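Local coordinates for surface presentation of antigens protein SpaO (Salmonella typhimurium, PDB 4YX1), which takes part in the type III secretion pathway that Salmonella needs to enter mammalian cells, this chain being its C-terminal FliN-like SPOA2 domain, at residues A[42-53]-A[61-69]. Numbering follows the deposited sequence.
Sequences IMANGVLLGNGE and LGVEIHEWL
Glu53 and Glu64 exchange two N-H...O bonds where strand 47-53 pairs antiparallel with the last strands of the chain, 61-65 and 67-68, and the backbone ladder changes step midway. Beyond them the carbonyl of Asn51 accepts from both His66 N (2.9 Å) and Glu67 N (3.2 Å), a classic beta bulge that takes up the corner at His66. Asn51 N returns a bond to Glu67 O, and Leu69 N closes the ladder on Leu49 O at 2.8 Å. Glycine suits positions 50 and 52 because a CB would collide with the Trp68 ring at the first and with Glu64 O at the second.

Among the polar side chains, His66 NE2 donates to Glu53 OE1 (2.9 Å, 161° at the hydrogen), close to the ring plane and on the anti lone pair of the carboxylate. Glu53 reaches the imidazole with its chain extended and CG anti to the backbone N (chi1 174°). Glu64 runs alongside, its OE1 3.6 Å from Glu53 OE1.

Apolar contacts gather round Ile42, whose CD1 meets Ile65 CD1 tightly at 3.4 Å and obliquely meets Trp68 CH2 at 3.6 Å. Ile65 CG2 sits above one face of the indole, offset toward its rim. Leu69 CD1 packs against Leu48 CG.

In this FliN/MopA/SpaO-family domain, Gly62 to Glu64 also pair with a strand of the second subunit, continuing the sheet across the dimer interface, where Trp68 NE1 bonds to Gln27 O of that subunit. The neighbouring carboxylates would probably raise the proton affinity of His66, favouring a charged imidazolium that offsets their repulsion.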
loop_
_atom_site.group_PDB
_atom_site.type_symbol
_atom_site.label_atom_id
_atom_site.label_comp_id
_atom_site.label_asym_id
_atom_site.label_seq_id
_atom_site.Cartn_x
_atom_site.Cartn_y
_atom_site.Cartn_z
ATOM N N ILE A 42 -5.863 1.174 5.227
ATOM C CA ILE A 42 -5.128 2.129 6.033
ATOM C C ILE A 42 -4.714 1.437 7.316
ATOM O O ILE A 42 -5.571 1.015 8.088
ATOM C CB ILE A 42 -5.981 3.370 6.320
ATOM C CG1 ILE A 42 -6.471 3.960 4.996
ATOM C CG2 ILE A 42 -5.206 4.408 7.134
ATOM C CD1 ILE A 42 -7.812 4.563 5.083
HETATM N N MSE A 43 -3.402 1.302 7.507
HETATM C CA MSE A 43 -2.809 0.591 8.634
HETATM C C MSE A 43 -2.123 1.565 9.565
HETATM O O MSE A 43 -1.461 2.496 9.123
HETATM C CB MSE A 43 -1.769 -0.429 8.159
HETATM C CG MSE A 43 -2.145 -1.231 6.944
HETATM SE SE MSE A 43 -3.480 -2.578 7.327
HETATM C CE MSE A 43 -2.495 -3.748 8.512
ATOM N N ALA A 44 -2.267 1.336 10.864
ATOM C CA ALA A 44 -1.554 2.112 11.871
ATOM C C ALA A 44 -0.840 1.118 12.768
ATOM O O ALA A 44 -1.486 0.300 13.410
ATOM C CB ALA A 44 -2.512 2.992 12.666
ATOM N N ASN A 45 0.488 1.171 12.788
ATOM C CA ASN A 45 1.307 0.211 13.525
ATOM C C ASN A 45 0.889 -1.220 13.228
ATOM O O ASN A 45 0.800 -2.062 14.125
ATOM C CB ASN A 45 1.253 0.480 15.033
ATOM C CG ASN A 45 1.986 1.742 15.417
ATOM O OD1 ASN A 45 2.666 2.351 14.598
ATOM N ND2 ASN A 45 1.848 2.148 16.668
ATOM N N GLY A 46 0.599 -1.489 11.961
ATOM C CA GLY A 46 0.296 -2.841 11.537
ATOM C C GLY A 46 -1.122 -3.300 11.807
ATOM O O GLY A 46 -1.445 -4.471 11.583
ATOM N N VAL A 47 -1.972 -2.386 12.271
ATOM C CA VAL A 47 -3.364 -2.693 12.568
ATOM C C VAL A 47 -4.290 -1.967 11.598
ATOM O O VAL A 47 -4.113 -0.774 11.342
ATOM C CB VAL A 47 -3.713 -2.296 14.014
ATOM C CG1 VAL A 47 -5.178 -2.597 14.326
ATOM C CG2 VAL A 47 -2.778 -2.997 14.988
ATOM N N LEU A 48 -5.269 -2.690 11.065
ATOM C CA LEU A 48 -6.210 -2.108 10.117
ATOM C C LEU A 48 -7.091 -1.044 10.780
ATOM O O LEU A 48 -7.741 -1.307 11.791
ATOM C CB LEU A 48 -7.086 -3.202 9.500
ATOM C CG LEU A 48 -8.082 -2.737 8.437
ATOM C CD1 LEU A 48 -7.330 -2.210 7.222
ATOM C CD2 LEU A 48 -8.980 -3.892 8.051
ATOM N N LEU A 49 -7.111 0.157 10.203
ATOM C CA LEU A 49 -7.943 1.257 10.695
ATOM C C LEU A 49 -9.142 1.544 9.821
ATOM O O LEU A 49 -10.130 2.101 10.276
ATOM C CB LEU A 49 -7.147 2.549 10.786
ATOM C CG LEU A 49 -6.118 2.742 11.875
ATOM C CD1 LEU A 49 -5.812 4.229 11.944
ATOM C CD2 LEU A 49 -6.651 2.233 13.195
ATOM N N GLY A 50 -9.031 1.236 8.540
ATOM C CA GLY A 50 -10.084 1.597 7.623
ATOM C C GLY A 50 -9.707 1.178 6.232
ATOM O O GLY A 50 -8.600 0.692 5.996
ATOM N N ASN A 51 -10.627 1.366 5.304
ATOM C CA ASN A 51 -10.310 1.065 3.931
ATOM C C ASN A 51 -11.052 1.980 2.995
ATOM O O ASN A 51 -12.024 2.647 3.371
ATOM C CB ASN A 51 -10.613 -0.390 3.596
ATOM C CG ASN A 51 -12.051 -0.749 3.840
ATOM O OD1 ASN A 51 -12.945 -0.243 3.168
ATOM N ND2 ASN A 51 -12.287 -1.638 4.802
ATOM N N GLY A 52 -10.571 2.019 1.774
ATOM C CA GLY A 52 -11.118 2.917 0.799
ATOM C C GLY A 52 -10.732 2.514 -0.598
ATOM O O GLY A 52 -10.265 1.402 -0.853
ATOM N N GLU A 53 -10.918 3.452 -1.508
ATOM C CA GLU A 53 -10.787 3.206 -2.921
ATOM C C GLU A 53 -9.832 4.210 -3.504
ATOM O O GLU A 53 -9.892 5.385 -3.173
ATOM C CB GLU A 53 -12.161 3.298 -3.568
ATOM C CG GLU A 53 -12.175 3.199 -5.064
ATOM C CD GLU A 53 -13.582 3.202 -5.614
ATOM O OE1 GLU A 53 -14.550 3.220 -4.830
ATOM O OE2 GLU A 53 -13.727 3.177 -6.841
ATOM N N LEU A 61 -2.909 11.190 -6.428
ATOM C CA LEU A 61 -3.853 10.129 -6.116
ATOM C C LEU A 61 -4.497 10.430 -4.780
ATOM O O LEU A 61 -3.943 11.163 -3.962
ATOM C CB LEU A 61 -3.178 8.760 -6.066
ATOM C CG LEU A 61 -2.599 8.268 -7.392
ATOM C CD1 LEU A 61 -2.065 6.865 -7.208
ATOM C CD2 LEU A 61 -3.643 8.313 -8.507
ATOM N N GLY A 62 -5.672 9.862 -4.560
ATOM C CA GLY A 62 -6.322 9.990 -3.281
ATOM C C GLY A 62 -6.924 8.669 -2.866
ATOM O O GLY A 62 -7.008 7.735 -3.656
ATOM N N VAL A 63 -7.352 8.602 -1.612
ATOM C CA VAL A 63 -8.085 7.443 -1.131
ATOM C C VAL A 63 -9.448 7.909 -0.644
ATOM O O VAL A 63 -9.552 8.690 0.301
ATOM C CB VAL A 63 -7.333 6.699 -0.012
ATOM C CG1 VAL A 63 -8.173 5.534 0.495
ATOM C CG2 VAL A 63 -5.986 6.216 -0.526
ATOM N N GLU A 64 -10.489 7.449 -1.331
ATOM C CA GLU A 64 -11.861 7.704 -0.936
ATOM C C GLU A 64 -12.246 6.717 0.155
ATOM O O GLU A 64 -12.306 5.523 -0.098
ATOM C CB GLU A 64 -12.782 7.561 -2.147
ATOM C CG GLU A 64 -14.254 7.753 -1.816
ATOM C CD GLU A 64 -15.160 7.328 -2.951
ATOM O OE1 GLU A 64 -14.655 6.739 -3.932
ATOM O OE2 GLU A 64 -16.376 7.570 -2.860
ATOM N N ILE A 65 -12.495 7.199 1.367
ATOM C CA ILE A 65 -12.762 6.287 2.482
ATOM C C ILE A 65 -14.138 5.635 2.330
ATOM O O ILE A 65 -15.139 6.308 2.074
ATOM C CB ILE A 65 -12.688 7.017 3.839
ATOM C CG1 ILE A 65 -11.333 7.710 4.012
ATOM C CG2 ILE A 65 -12.979 6.055 5.006
ATOM C CD1 ILE A 65 -10.181 6.770 4.041
ATOM N N HIS A 66 -14.193 4.321 2.478
ATOM C CA HIS A 66 -15.478 3.637 2.489
ATOM C C HIS A 66 -15.846 3.149 3.885
ATOM O O HIS A 66 -17.021 2.974 4.186
ATOM C CB HIS A 66 -15.468 2.481 1.491
ATOM C CG HIS A 66 -15.577 2.936 0.068
ATOM N ND1 HIS A 66 -16.680 3.611 -0.407
ATOM C CD2 HIS A 66 -14.716 2.845 -0.971
ATOM C CE1 HIS A 66 -16.498 3.906 -1.682
ATOM N NE2 HIS A 66 -15.314 3.451 -2.048
ATOM N N GLU A 67 -14.852 2.958 4.746
ATOM C CA GLU A 67 -15.117 2.539 6.112
ATOM C C GLU A 67 -13.971 2.929 7.028
ATOM O O GLU A 67 -12.817 2.664 6.722
ATOM C CB GLU A 67 -15.349 1.026 6.162
ATOM C CG GLU A 67 -15.656 0.467 7.532
ATOM C CD GLU A 67 -15.904 -1.030 7.484
ATOM O OE1 GLU A 67 -15.580 -1.652 6.447
ATOM O OE2 GLU A 67 -16.417 -1.584 8.476
ATOM N N TRP A 68 -14.288 3.603 8.125
ATOM C CA TRP A 68 -13.357 3.737 9.232
ATOM C C TRP A 68 -13.809 2.742 10.284
ATOM O O TRP A 68 -14.994 2.683 10.611
ATOM C CB TRP A 68 -13.342 5.152 9.820
ATOM C CG TRP A 68 -12.645 6.213 9.014
ATOM C CD1 TRP A 68 -13.203 7.351 8.502
ATOM C CD2 TRP A 68 -11.260 6.258 8.663
ATOM N NE1 TRP A 68 -12.253 8.092 7.847
ATOM C CE2 TRP A 68 -11.049 7.447 7.937
ATOM C CE3 TRP A 68 -10.173 5.410 8.897
ATOM C CZ2 TRP A 68 -9.808 7.799 7.434
ATOM C CZ3 TRP A 68 -8.941 5.764 8.398
ATOM C CH2 TRP A 68 -8.763 6.944 7.672
ATOM N N LEU A 69 -12.880 1.955 10.808
ATOM C CA LEU A 69 -13.229 0.934 11.790
ATOM C C LEU A 69 -13.306 1.513 13.199
ATOM O O LEU A 69 -12.936 2.665 13.428
ATOM C CB LEU A 69 -12.221 -0.211 11.742
ATOM C CG LEU A 69 -12.152 -0.945 10.402
ATOM C CD1 LEU A 69 -11.075 -2.011 10.444
ATOM C CD2 LEU A 69 -13.497 -1.554 10.042
#